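Long-range contacts in fatty acid amide hydrolase (Candida albicans, PDB 6KVR), which probably hydrolyses monocarboxylic acid amides to the carboxylate and ammonium, as a serine hydrolase of the amidase signature family: residues M161-K166 and N181-T186; G170-K175 and G281-G286; K221-L226 and E237-G242; G266-R271 and L566-Y571; V355-R360 and D508-E513. All coordinates share one frame; numbering follows the deposited sequence.

Contact 1: M161-K166 and N181-T186; sequences MNYKDK and NSHGVT
Tyr163 and His183 meet where the loop after strand 155-158 doubles back beside the chain leading into helix 185-192, the two backbones running roughly antiparallel. The imidazole turns its edge to the phenol: His183 CE1 stands over the centre of the Tyr163 ring, 3.5 Å above its plane, and the two planes make 63°, an edge-to-face pair with both side chains pointing the same way. The same imidazole is held by the backbone. Lys164 N donates to His183 ND1 at 3.0 Å in a nearly straight bond, tilted 24° from the imidazole plane; ND1 is thus the acceptor, consistent with a neutral ring protonated at NE2. With CG anti to its own carbonyl carbon (chi1 -69°), His183 swings the end of its ring back toward residues 163-164 although its CB points away. Gly184 N, at the N-cap position of the helix, gives a second bond to Asn162 O (3.0 Å), arriving from above the carbonyl plane. CB of Lys164 lies against Ser182 CA at 3.6 Å. Two waters bridge the segments: one accepts from Asn162 ND2 and donates to Ser182 O, another donates to both Asp165 OD1 and Asn181 O. Met161, a selenomethionine, packs near Lys158, the predicted charge-relay lysine. A type II beta turn from Tyr163 to Lys166 reverses the chain here, and the whole belongs to the loop that follows the lysine-bearing strand of the amidase signature fold.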
# COMPACT_ATOMS: atom_id res chain seq x y z
N MSE A 161 2.35 -14.55 -16.60
CA MSE A 161 2.78 -15.04 -15.29
C MSE A 161 3.83 -16.13 -15.43
O MSE A 161 3.67 -17.05 -16.22
CB MSE A 161 1.59 -15.59 -14.49
CG MSE A 161 0.53 -14.56 -14.18
SE MSE A 161 -0.99 -15.32 -13.18
CE MSE A 161 -1.73 -16.34 -14.64
N ASN A 162 4.91 -16.01 -14.65
CA ASN A 162 5.96 -17.02 -14.63
C ASN A 162 5.35 -18.41 -14.49
O ASN A 162 4.59 -18.68 -13.56
CB ASN A 162 6.94 -16.79 -13.47
CG ASN A 162 7.96 -15.72 -13.76
OD1 ASN A 162 8.06 -15.23 -14.88
ND2 ASN A 162 8.75 -15.36 -12.74
N TYR A 163 5.70 -19.29 -15.41
CA TYR A 163 5.40 -20.71 -15.30
C TYR A 163 6.73 -21.45 -15.32
O TYR A 163 7.54 -21.25 -16.23
CB TYR A 163 4.49 -21.20 -16.44
CG TYR A 163 3.84 -22.54 -16.15
CD1 TYR A 163 4.56 -23.72 -16.28
CD2 TYR A 163 2.51 -22.63 -15.75
CE1 TYR A 163 3.98 -24.94 -16.03
CE2 TYR A 163 1.91 -23.85 -15.49
CZ TYR A 163 2.65 -25.00 -15.63
OH TYR A 163 2.09 -26.23 -15.37
N LYS A 164 6.94 -22.31 -14.32
CA LYS A 164 8.22 -22.98 -14.14
C LYS A 164 8.62 -23.75 -15.40
O LYS A 164 7.85 -24.55 -15.93
CB LYS A 164 8.14 -23.93 -12.95
CG LYS A 164 9.16 -25.04 -12.97
CD LYS A 164 9.10 -25.84 -11.69
CE LYS A 164 10.18 -26.93 -11.69
NZ LYS A 164 10.53 -27.37 -10.32
N ASP A 165 9.83 -23.46 -15.88
CA ASP A 165 10.48 -24.17 -16.97
C ASP A 165 9.77 -23.98 -18.30
O ASP A 165 9.90 -24.82 -19.19
CB ASP A 165 10.63 -25.66 -16.67
CG ASP A 165 11.58 -25.91 -15.51
OD1 ASP A 165 12.52 -25.10 -15.37
OD2 ASP A 165 11.37 -26.87 -14.73
N LYS A 166 9.05 -22.87 -18.48
CA LYS A 166 8.41 -22.58 -19.75
C LYS A 166 8.65 -21.13 -20.13
O LYS A 166 8.81 -20.26 -19.26
CB LYS A 166 6.92 -22.87 -19.69
CG LYS A 166 6.63 -24.32 -19.95
CD LYS A 166 5.17 -24.64 -19.74
CE LYS A 166 4.90 -26.10 -20.12
NZ LYS A 166 3.95 -26.57 -19.11
N ASN A 181 12.73 -20.29 -13.60
CA ASN A 181 12.98 -21.53 -12.87
C ASN A 181 11.83 -21.93 -11.95
O ASN A 181 11.93 -22.97 -11.30
CB ASN A 181 14.24 -21.42 -12.02
CG ASN A 181 15.49 -21.34 -12.84
OD1 ASN A 181 16.34 -20.48 -12.60
ND2 ASN A 181 15.61 -22.23 -13.81
N SER A 182 10.79 -21.11 -11.84
CA SER A 182 9.72 -21.40 -10.89
C SER A 182 8.45 -20.67 -11.29
O SER A 182 8.47 -19.70 -12.05
CB SER A 182 10.14 -21.01 -9.46
OG SER A 182 10.35 -19.61 -9.39
N HIS A 183 7.33 -21.17 -10.78
CA HIS A 183 6.08 -20.44 -10.88
C HIS A 183 6.21 -19.08 -10.21
O HIS A 183 6.99 -18.90 -9.28
CB HIS A 183 4.96 -21.23 -10.21
CG HIS A 183 4.57 -22.49 -10.92
ND1 HIS A 183 4.84 -22.70 -12.26
CD2 HIS A 183 3.93 -23.60 -10.48
CE1 HIS A 183 4.38 -23.89 -12.61
NE2 HIS A 183 3.82 -24.45 -11.56
N GLY A 184 5.42 -18.12 -10.69
CA GLY A 184 5.20 -16.92 -9.92
C GLY A 184 4.41 -17.24 -8.67
O GLY A 184 3.94 -18.36 -8.47
N VAL A 185 4.24 -16.23 -7.81
CA VAL A 185 3.63 -16.48 -6.50
C VAL A 185 2.21 -17.02 -6.67
O VAL A 185 1.82 -18.00 -6.04
CB VAL A 185 3.66 -15.23 -5.62
CG1 VAL A 185 2.90 -15.48 -4.35
CG2 VAL A 185 5.10 -14.84 -5.29
N THR A 186 1.41 -16.37 -7.52
CA THR A 186 0.01 -16.76 -7.61
C THR A 186 -0.13 -18.17 -8.18
O THR A 186 -0.91 -18.98 -7.67
CB THR A 186 -0.76 -15.73 -8.43
OG1 THR A 186 -1.05 -14.61 -7.59
CG2 THR A 186 -2.10 -16.30 -8.95
O HOH W 1 8.97 -17.10 -10.54
O HOH W 2 2.18 -27.25 -12.05
O HOH W 3 13.72 -25.08 -13.02

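Contact 2: G170-K175 and G281-G286; sequences GGYVSK and GGVSSG
Apolar contacts carry most of this meeting of two loops, and Val283 is at their centre. Its CG1 branch, set anti to the backbone N (chi1 169°), reaches Gly170 CA at 4.0 Å, Tyr172 CD2 at 4.1 Å and Lys175 CG at 4.1 Å. The methyl thus fits among a bare backbone, a ring edge and the first part of an aliphatic chain. Val283 and Tyr172 lie alongside each other, pointing opposite ways, and the methyl lies near the plane of the phenol, at its rim, as does Ser284 CA. Gly170 has positive phi, and its lack of a side chain lets the valine come close against the backbone. In Lys175, chi1 of -67° places CG beside the valine, and the bend at chi2 (-84°) turns the rest of the chain from there. Ser284 touches Leu207, a predicted substrate-binding residue.

The polar part gathers at the end of the phenol. No direct hydrogen bond joins the two segments; instead one water donates to Tyr172 OH at 3.2 Å and accepts from Ser285 N at 2.9 Å. Ser285 CB also touches Tyr172 OH, at 3.6 Å. Within its own segment Ser284 OG accepts from Gly286 N, an ST turn with Ser285 inside it.

Val283 pairs through its backbone with Gln160, in the loop that follows strand 155-158, while Tyr172 OH is also hydrogen-bonded to Gln404 of helix 402-409, whose Leu407 packs on both Tyr172 and Lys175.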
# COMPACT_ATOMS: atom_id res chain seq x y z
N GLY A 170 5.30 -12.46 -21.91
CA GLY A 170 4.44 -11.32 -21.66
C GLY A 170 4.05 -10.54 -22.90
O GLY A 170 3.79 -9.32 -22.81
N GLY A 171 4.03 -11.20 -24.07
CA GLY A 171 3.76 -10.54 -25.33
C GLY A 171 4.94 -9.87 -26.00
O GLY A 171 4.78 -9.32 -27.10
N TYR A 172 6.13 -9.90 -25.40
CA TYR A 172 7.32 -9.26 -25.96
C TYR A 172 8.17 -10.32 -26.65
O TYR A 172 8.56 -11.31 -26.03
CB TYR A 172 8.15 -8.56 -24.88
CG TYR A 172 7.42 -7.45 -24.14
CD1 TYR A 172 7.28 -6.18 -24.71
CD2 TYR A 172 6.88 -7.66 -22.88
CE1 TYR A 172 6.63 -5.15 -24.04
CE2 TYR A 172 6.22 -6.65 -22.21
CZ TYR A 172 6.10 -5.40 -22.79
OH TYR A 172 5.45 -4.39 -22.12
N VAL A 173 8.44 -10.12 -27.95
CA VAL A 173 9.22 -11.13 -28.66
C VAL A 173 10.62 -11.22 -28.08
O VAL A 173 11.18 -12.32 -27.95
CB VAL A 173 9.23 -10.83 -30.18
CG1 VAL A 173 10.35 -11.63 -30.87
CG2 VAL A 173 7.86 -11.19 -30.77
N SER A 174 11.19 -10.08 -27.68
CA SER A 174 12.49 -10.08 -27.04
C SER A 174 12.57 -11.03 -25.85
O SER A 174 13.66 -11.50 -25.52
CB SER A 174 12.86 -8.66 -26.60
OG SER A 174 12.07 -8.27 -25.48
N LYS A 175 11.44 -11.35 -25.22
CA LYS A 175 11.43 -12.23 -24.05
C LYS A 175 11.10 -13.68 -24.39
O LYS A 175 10.89 -14.49 -23.48
CB LYS A 175 10.44 -11.70 -23.01
CG LYS A 175 10.85 -10.38 -22.39
CD LYS A 175 11.82 -10.66 -21.26
CE LYS A 175 12.68 -9.48 -20.89
NZ LYS A 175 13.25 -9.76 -19.55
N GLY A 281 6.26 -12.13 -9.89
CA GLY A 281 6.73 -13.24 -10.71
C GLY A 281 6.09 -13.32 -12.09
O GLY A 281 5.29 -14.22 -12.35
N GLY A 282 6.42 -12.38 -12.96
CA GLY A 282 5.88 -12.36 -14.31
C GLY A 282 6.65 -11.36 -15.15
O GLY A 282 7.62 -10.75 -14.69
N VAL A 283 6.21 -11.21 -16.39
CA VAL A 283 6.84 -10.30 -17.35
C VAL A 283 5.87 -9.18 -17.69
O VAL A 283 4.70 -9.44 -18.04
CB VAL A 283 7.28 -11.05 -18.63
CG1 VAL A 283 7.70 -10.05 -19.71
CG2 VAL A 283 8.43 -11.97 -18.33
N SER A 284 6.34 -7.94 -17.59
CA SER A 284 5.58 -6.75 -17.95
C SER A 284 6.56 -5.59 -17.91
O SER A 284 7.71 -5.75 -17.49
CB SER A 284 4.40 -6.50 -17.00
OG SER A 284 4.79 -5.66 -15.90
N SER A 285 6.10 -4.42 -18.34
CA SER A 285 6.93 -3.23 -18.25
C SER A 285 6.74 -2.46 -16.93
O SER A 285 7.23 -1.33 -16.81
CB SER A 285 6.65 -2.32 -19.45
OG SER A 285 5.44 -1.62 -19.25
N GLY A 286 6.07 -3.05 -15.94
CA GLY A 286 5.67 -2.33 -14.74
C GLY A 286 6.57 -2.42 -13.53
O GLY A 286 6.14 -2.02 -12.44
O HOH W 4 3.54 -4.08 -19.61

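Contact 3: K221-L226 and E237-G242; sequences KNPFNL and EGAIVG
Pro223 and Ala239 are the closest backbone pair, their CA atoms 5.9 Å apart, where a type I beta turn from Asn222 to Asn225 abuts helix 235-243 of the amidase core. The turn is reinforced by an Asx turn: Asn222 OD1 accepts from Phe224 N at 2.9 Å, the donor tilted only 16° from the carbonyl plane, while Asn225 N closes the beta turn onto Asn222 O. The helix keeps its regular bonds here, Gly242 N to Gly238 O among them.

Between the segments there is no hydrogen bond, and the fit rests on shape. The pyrrolidine of Pro223 leans against the helix with its CG 3.7 Å from Ala239 O, and its CD lies 4.4 Å from Ala239 CB. That methyl also touches the turn's entry, at Lys221 O. One helical turn further on, Gly242 presents bare backbone to the proline CG and to the phenyl group of Phe224. A smooth helix face of alanine and glycine therefore receives the proline ring closely.

Around the pair, Thr118 at the end of helix 100-118 packs on Pro223 and Ala239, and Val65 of helix 64-70 lies against both Pro223 and Phe224. Asn222 ND2 is hydrogen-bonded to Tyr264 O, tying the turn to the end of helix 259-265.

Phe224 sets CG anti to its carbonyl carbon (chi1 -72°), which carries CE2 to 4.0 Å from Gly242 O.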
# COMPACT_ATOMS: atom_id res chain seq x y z
N LYS A 221 -10.59 -13.96 -30.59
CA LYS A 221 -11.94 -13.54 -30.98
C LYS A 221 -12.97 -13.86 -29.91
O LYS A 221 -12.79 -14.77 -29.09
CB LYS A 221 -12.35 -14.20 -32.31
CG LYS A 221 -11.61 -13.64 -33.52
CD LYS A 221 -11.79 -12.11 -33.64
CE LYS A 221 -11.40 -11.62 -35.04
NZ LYS A 221 -11.82 -10.22 -35.27
N ASN A 222 -14.10 -13.14 -29.97
CA ASN A 222 -15.18 -13.29 -28.98
C ASN A 222 -15.96 -14.58 -29.21
O ASN A 222 -16.41 -14.84 -30.33
CB ASN A 222 -16.14 -12.10 -29.06
CG ASN A 222 -17.09 -12.03 -27.87
OD1 ASN A 222 -17.76 -13.01 -27.51
ND2 ASN A 222 -17.15 -10.86 -27.25
N PRO A 223 -16.16 -15.41 -28.18
CA PRO A 223 -16.84 -16.70 -28.41
C PRO A 223 -18.34 -16.58 -28.71
O PRO A 223 -18.93 -17.55 -29.19
CB PRO A 223 -16.57 -17.47 -27.11
CG PRO A 223 -16.38 -16.43 -26.07
CD PRO A 223 -15.72 -15.26 -26.78
N PHE A 224 -18.98 -15.44 -28.45
CA PHE A 224 -20.40 -15.25 -28.76
C PHE A 224 -20.64 -14.58 -30.11
O PHE A 224 -21.78 -14.52 -30.57
CB PHE A 224 -21.08 -14.44 -27.65
CG PHE A 224 -21.26 -15.20 -26.37
CD1 PHE A 224 -22.40 -15.96 -26.15
CD2 PHE A 224 -20.28 -15.16 -25.38
CE1 PHE A 224 -22.57 -16.67 -24.96
CE2 PHE A 224 -20.43 -15.87 -24.20
CZ PHE A 224 -21.58 -16.63 -23.98
N ASN A 225 -19.59 -14.07 -30.73
CA ASN A 225 -19.64 -13.39 -32.02
C ASN A 225 -18.21 -13.28 -32.49
O ASN A 225 -17.47 -12.41 -32.00
CB ASN A 225 -20.30 -12.01 -31.89
CG ASN A 225 -20.39 -11.26 -33.22
OD1 ASN A 225 -19.56 -11.44 -34.11
ND2 ASN A 225 -21.42 -10.42 -33.36
N LEU A 226 -17.79 -14.15 -33.41
CA LEU A 226 -16.39 -14.26 -33.79
C LEU A 226 -15.88 -13.07 -34.59
O LEU A 226 -14.67 -12.98 -34.83
CB LEU A 226 -16.15 -15.54 -34.58
CG LEU A 226 -16.13 -16.85 -33.79
CD1 LEU A 226 -15.86 -18.04 -34.73
CD2 LEU A 226 -15.10 -16.82 -32.67
N GLU A 237 -8.13 -15.34 -21.55
CA GLU A 237 -8.92 -15.70 -20.38
C GLU A 237 -10.41 -15.44 -20.61
O GLU A 237 -11.24 -16.30 -20.31
CB GLU A 237 -8.41 -14.96 -19.13
CG GLU A 237 -7.01 -15.41 -18.74
CD GLU A 237 -6.97 -16.90 -18.45
OE1 GLU A 237 -7.99 -17.43 -17.95
OE2 GLU A 237 -5.95 -17.55 -18.77
N GLY A 238 -10.76 -14.26 -21.13
CA GLY A 238 -12.16 -13.98 -21.39
C GLY A 238 -12.77 -14.95 -22.39
O GLY A 238 -13.88 -15.44 -22.19
N ALA A 239 -12.04 -15.24 -23.46
CA ALA A 239 -12.55 -16.17 -24.46
C ALA A 239 -12.77 -17.56 -23.86
O ALA A 239 -13.84 -18.15 -24.01
CB ALA A 239 -11.61 -16.24 -25.66
N ILE A 240 -11.76 -18.09 -23.16
CA ILE A 240 -11.84 -19.49 -22.73
C ILE A 240 -12.82 -19.65 -21.58
O ILE A 240 -13.53 -20.65 -21.50
CB ILE A 240 -10.44 -20.03 -22.38
CG1 ILE A 240 -10.51 -21.54 -22.15
CG2 ILE A 240 -9.89 -19.39 -21.10
CD1 ILE A 240 -9.14 -22.19 -22.01
N VAL A 241 -12.89 -18.68 -20.67
CA VAL A 241 -13.87 -18.77 -19.59
C VAL A 241 -15.28 -18.59 -20.15
O VAL A 241 -16.17 -19.40 -19.87
CB VAL A 241 -13.54 -17.75 -18.48
CG1 VAL A 241 -14.63 -17.72 -17.41
CG2 VAL A 241 -12.19 -18.07 -17.84
N GLY A 242 -15.48 -17.57 -21.00
CA GLY A 242 -16.79 -17.37 -21.61
C GLY A 242 -17.28 -18.58 -22.40
O GLY A 242 -18.48 -18.85 -22.46

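Contact 4: G266-R271 and L566-Y571; sequences GCHGLR and LGVDLY
Cys267 and Leu570 are the nearest backbone pair, yet their CA atoms stay 7.3 Å apart, so the C-terminal tail reaches the start of strand 268-271 through side chains and not by strand pairing. Leu570 does most of the work. Its CD1 methyl sits over one face of the His268 imidazole, 3.9 Å from the ring centroid and 26° off the ring normal, a CH-pi contact shifted toward the NE2 side of the rim. The same methyl presses on Gly266 O at 3.4 Å and on Cys267 CA at 3.7 Å, filling the angle between the ring and the backbone that precedes it. His268 places CG anti to its carbonyl carbon (chi1 -51°), which brings the end of the imidazole nearer the tail than its CB direction alone would.

Val568 approaches a different part of the ring: its CG1 lies near the ring plane, 4.2 Å from His268 CE1. A water in that plane, 3.1 Å from His268 NE2, donates to Val568 O and bridges the imidazole to the tail backbone. The tail itself leaves helix 552-565 through a Schellman motif at Gly567.

Helix 303-317 covers His268 with Ile303 and Leu306, and Phe497 and Gln498 of strand 494-499 also pack on the imidazole. Strand 268-271 lies in the central mixed sheet between strands 295-300 and 494-499, so the tail packs at the start of an inner strand of that sheet.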
# COMPACT_ATOMS: atom_id res chain seq x y z
N GLY A 266 -18.70 -12.60 -22.07
CA GLY A 266 -19.79 -13.35 -21.48
C GLY A 266 -19.49 -14.09 -20.19
O GLY A 266 -20.10 -15.14 -19.95
N CYS A 267 -18.60 -13.58 -19.33
CA CYS A 267 -18.39 -14.23 -18.03
C CYS A 267 -18.27 -13.16 -16.96
O CYS A 267 -18.50 -11.97 -17.21
CB CYS A 267 -17.18 -15.17 -18.07
SG CYS A 267 -15.64 -14.37 -18.52
N HIS A 268 -17.94 -13.59 -15.74
CA HIS A 268 -17.80 -12.70 -14.59
C HIS A 268 -16.32 -12.55 -14.25
O HIS A 268 -15.53 -13.46 -14.48
CB HIS A 268 -18.52 -13.23 -13.34
CG HIS A 268 -19.95 -13.60 -13.56
ND1 HIS A 268 -20.92 -12.70 -13.95
CD2 HIS A 268 -20.60 -14.79 -13.39
CE1 HIS A 268 -22.09 -13.31 -14.03
NE2 HIS A 268 -21.92 -14.58 -13.70
N GLY A 269 -15.97 -11.39 -13.68
CA GLY A 269 -14.58 -11.12 -13.35
C GLY A 269 -14.44 -10.14 -12.20
O GLY A 269 -15.22 -9.19 -12.09
N LEU A 270 -13.44 -10.36 -11.35
CA LEU A 270 -13.22 -9.50 -10.19
C LEU A 270 -11.87 -8.81 -10.28
O LEU A 270 -10.83 -9.48 -10.35
CB LEU A 270 -13.29 -10.31 -8.90
CG LEU A 270 -12.93 -9.46 -7.67
CD1 LEU A 270 -13.94 -8.34 -7.47
CD2 LEU A 270 -12.83 -10.36 -6.43
N ARG A 271 -11.88 -7.48 -10.27
CA ARG A 271 -10.68 -6.70 -9.98
C ARG A 271 -10.62 -6.42 -8.48
O ARG A 271 -11.36 -5.56 -7.98
CB ARG A 271 -10.67 -5.39 -10.76
CG ARG A 271 -9.38 -4.61 -10.56
CD ARG A 271 -9.46 -3.11 -10.82
NE ARG A 271 -9.73 -2.43 -9.57
CZ ARG A 271 -8.83 -1.93 -8.75
NH1 ARG A 271 -7.54 -1.85 -9.07
NH2 ARG A 271 -9.22 -1.51 -7.55
N LEU A 566 -31.39 -11.28 -11.28
CA LEU A 566 -31.49 -11.16 -12.73
C LEU A 566 -31.66 -12.49 -13.44
O LEU A 566 -31.82 -12.50 -14.67
CB LEU A 566 -30.25 -10.45 -13.30
CG LEU A 566 -30.10 -8.96 -12.97
CD1 LEU A 566 -28.71 -8.44 -13.36
CD2 LEU A 566 -31.19 -8.17 -13.65
N GLY A 567 -31.59 -13.61 -12.73
CA GLY A 567 -31.72 -14.90 -13.37
C GLY A 567 -30.55 -15.29 -14.25
O GLY A 567 -30.73 -16.08 -15.19
N VAL A 568 -29.35 -14.79 -13.97
CA VAL A 568 -28.20 -15.07 -14.82
C VAL A 568 -27.64 -16.45 -14.48
O VAL A 568 -27.19 -16.69 -13.36
CB VAL A 568 -27.13 -13.98 -14.68
CG1 VAL A 568 -25.88 -14.37 -15.46
CG2 VAL A 568 -27.68 -12.63 -15.15
N ASP A 569 -27.68 -17.37 -15.45
CA ASP A 569 -27.10 -18.70 -15.31
C ASP A 569 -26.26 -18.96 -16.56
O ASP A 569 -26.80 -19.33 -17.60
CB ASP A 569 -28.19 -19.78 -15.12
CG ASP A 569 -27.64 -21.10 -14.52
OD1 ASP A 569 -26.49 -21.50 -14.84
OD2 ASP A 569 -28.36 -21.74 -13.71
N LEU A 570 -24.95 -18.76 -16.45
CA LEU A 570 -24.03 -18.89 -17.58
C LEU A 570 -23.75 -20.33 -17.93
O LEU A 570 -23.20 -20.59 -19.01
CB LEU A 570 -22.71 -18.17 -17.29
CG LEU A 570 -22.85 -16.68 -16.94
CD1 LEU A 570 -21.50 -15.99 -16.95
CD2 LEU A 570 -23.79 -16.04 -17.94
N TYR A 571 -24.11 -21.27 -17.06
CA TYR A 571 -24.04 -22.69 -17.37
C TYR A 571 -25.27 -23.11 -18.18
O TYR A 571 -25.41 -24.28 -18.55
CB TYR A 571 -23.93 -23.50 -16.07
CG TYR A 571 -22.78 -23.03 -15.20
CD1 TYR A 571 -21.46 -23.20 -15.61
CD2 TYR A 571 -23.01 -22.40 -13.98
CE1 TYR A 571 -20.40 -22.78 -14.82
CE2 TYR A 571 -21.95 -21.97 -13.18
CZ TYR A 571 -20.65 -22.16 -13.61
OH TYR A 571 -19.59 -21.73 -12.84
O HOH W 5 -24.26 -16.61 -13.22

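Contact 5: V355-R360 and D508-E513; sequences VSPPIR and DKWTEE
Trp510 sets CG anti to its carbonyl carbon (chi1 -65°), and with chi2 at 114° the indole turns back over Pro357 although its CB points away. Pro357 CD then sits over one face of the six-membered ring, 3.8 Å from its centroid and just 6° off the normal, a CH-pi contact in which the two side chains cross at about a right angle. The neighbouring CG of Pro357 rests on Lys509 C at 3.6 Å, and its CB lies equally close to Asp508 C, so the pyrrolidine rests against the backbone of 508-510.

Ser356 is the N-cap residue of helix 357-372, and the two prolines open its first turn, where their missing N-H groups cost no helical bond. Asp508 lays its carboxylate along the second of them, OD1 3.6 Å from Pro358 CA; its charge is met by a salt bridge to Arg361, one turn into the same helix. Arg360, bent at chi3 (56°), brings NH2 to 4.0 Å from Thr511 CG2. A water accepts from that NH2 and donates to Lys509 O, while Asp514 forms a salt bridge with the guanidinium. Tyr531 packs edge-to-face with Trp510.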
# COMPACT_ATOMS: atom_id res chain seq x y z
N VAL A 355 -22.41 6.16 -23.87
CA VAL A 355 -22.46 4.72 -24.13
C VAL A 355 -23.43 4.47 -25.28
O VAL A 355 -24.28 5.30 -25.59
CB VAL A 355 -22.86 3.90 -22.87
CG1 VAL A 355 -21.88 4.15 -21.73
CG2 VAL A 355 -24.29 4.20 -22.42
N SER A 356 -23.26 3.31 -25.92
CA SER A 356 -24.04 2.92 -27.08
C SER A 356 -25.36 2.29 -26.65
O SER A 356 -25.54 1.93 -25.48
CB SER A 356 -23.22 1.96 -27.94
OG SER A 356 -23.27 0.65 -27.40
N PRO A 357 -26.31 2.13 -27.58
CA PRO A 357 -27.68 1.72 -27.20
C PRO A 357 -27.75 0.43 -26.39
O PRO A 357 -28.52 0.38 -25.42
CB PRO A 357 -28.38 1.57 -28.56
CG PRO A 357 -27.75 2.67 -29.37
CD PRO A 357 -26.28 2.67 -28.95
N PRO A 358 -27.01 -0.64 -26.74
CA PRO A 358 -27.14 -1.86 -25.91
C PRO A 358 -26.73 -1.64 -24.46
O PRO A 358 -27.39 -2.18 -23.57
CB PRO A 358 -26.24 -2.88 -26.62
CG PRO A 358 -25.32 -2.07 -27.44
CD PRO A 358 -26.10 -0.86 -27.88
N ILE A 359 -25.68 -0.86 -24.21
CA ILE A 359 -25.26 -0.60 -22.83
C ILE A 359 -26.30 0.25 -22.10
O ILE A 359 -26.64 -0.02 -20.94
CB ILE A 359 -23.88 0.08 -22.78
CG1 ILE A 359 -22.85 -0.65 -23.66
CG2 ILE A 359 -23.37 0.13 -21.35
CD1 ILE A 359 -22.63 -2.10 -23.27
N ARG A 360 -26.81 1.29 -22.76
CA ARG A 360 -27.85 2.10 -22.15
C ARG A 360 -29.06 1.25 -21.78
O ARG A 360 -29.57 1.34 -20.66
CB ARG A 360 -28.25 3.24 -23.09
CG ARG A 360 -29.34 4.16 -22.51
CD ARG A 360 -29.61 5.35 -23.43
NE ARG A 360 -29.95 4.90 -24.77
CZ ARG A 360 -29.95 5.69 -25.83
NH1 ARG A 360 -29.63 6.97 -25.73
NH2 ARG A 360 -30.30 5.19 -27.02
N ASP A 508 -31.39 -2.20 -30.67
CA ASP A 508 -30.29 -1.40 -30.12
C ASP A 508 -29.72 -0.49 -31.21
O ASP A 508 -28.61 -0.69 -31.71
CB ASP A 508 -29.22 -2.31 -29.53
CG ASP A 508 -29.69 -3.02 -28.25
OD1 ASP A 508 -30.36 -2.37 -27.43
OD2 ASP A 508 -29.40 -4.23 -28.06
N LYS A 509 -30.49 0.53 -31.58
CA LYS A 509 -30.02 1.50 -32.56
C LYS A 509 -30.20 2.91 -32.01
O LYS A 509 -30.93 3.14 -31.04
CB LYS A 509 -30.74 1.37 -33.92
CG LYS A 509 -32.24 1.24 -33.86
CD LYS A 509 -32.76 0.49 -35.09
CE LYS A 509 -34.19 0.92 -35.45
NZ LYS A 509 -35.07 1.19 -34.27
N TRP A 510 -29.47 3.84 -32.62
CA TRP A 510 -29.53 5.23 -32.18
C TRP A 510 -30.93 5.77 -32.42
O TRP A 510 -31.58 5.42 -33.40
CB TRP A 510 -28.50 6.07 -32.94
CG TRP A 510 -27.03 5.75 -32.69
CD1 TRP A 510 -26.14 5.23 -33.60
CD2 TRP A 510 -26.27 5.95 -31.47
NE1 TRP A 510 -24.89 5.10 -33.03
CE2 TRP A 510 -24.95 5.52 -31.72
CE3 TRP A 510 -26.59 6.44 -30.20
CZ2 TRP A 510 -23.94 5.58 -30.75
CZ3 TRP A 510 -25.58 6.50 -29.22
CH2 TRP A 510 -24.28 6.07 -29.51
N THR A 511 -31.41 6.61 -31.51
CA THR A 511 -32.66 7.30 -31.74
C THR A 511 -32.43 8.61 -32.49
O THR A 511 -31.30 9.03 -32.74
CB THR A 511 -33.36 7.60 -30.42
OG1 THR A 511 -32.84 8.83 -29.89
CG2 THR A 511 -33.16 6.46 -29.44
N GLU A 512 -33.55 9.26 -32.86
CA GLU A 512 -33.46 10.54 -33.56
C GLU A 512 -32.96 11.64 -32.63
O GLU A 512 -32.22 12.53 -33.05
CB GLU A 512 -34.82 10.92 -34.15
CG GLU A 512 -34.78 12.04 -35.20
CD GLU A 512 -34.25 11.60 -36.56
OE1 GLU A 512 -33.25 10.84 -36.62
OE2 GLU A 512 -34.85 11.99 -37.58
N GLU A 513 -33.33 11.57 -31.35
CA GLU A 513 -32.72 12.45 -30.37
C GLU A 513 -31.22 12.18 -30.24
O GLU A 513 -30.44 13.12 -30.05
CB GLU A 513 -33.41 12.28 -29.01
CG GLU A 513 -33.01 13.33 -27.97
CD GLU A 513 -33.32 14.76 -28.41
OE1 GLU A 513 -34.35 14.97 -29.11
OE2 GLU A 513 -32.56 15.68 -28.03
O HOH W 6 -31.92 2.93 -28.48

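How the contacts relate
Contacts 3 and 4 are the buried ones and touch each other: Phe224 and Val241 of contact 3 pack on Gly266 and Cys267 of contact 4, so the turn, helix 235-243 and the start of strand 268-271 pack together in the interior. Their chemistry is mainly apolar, with no direct hydrogen bond across either. Contacts 1 and 2 both draw on the single loop between strand 155-158 and helix 185-192 and join through a probable Asn162 N to Gly281 O bond; contact 1 combines direct bonds, a ring pair and waters at a partly exposed edge, whereas contact 2 rests on a valine packed against a tyrosine edge, with one bridging water. Contact 5 lies apart, some 45 Å from contact 1 between centres, pairing proline-aromatic packing with charged residues near the surface.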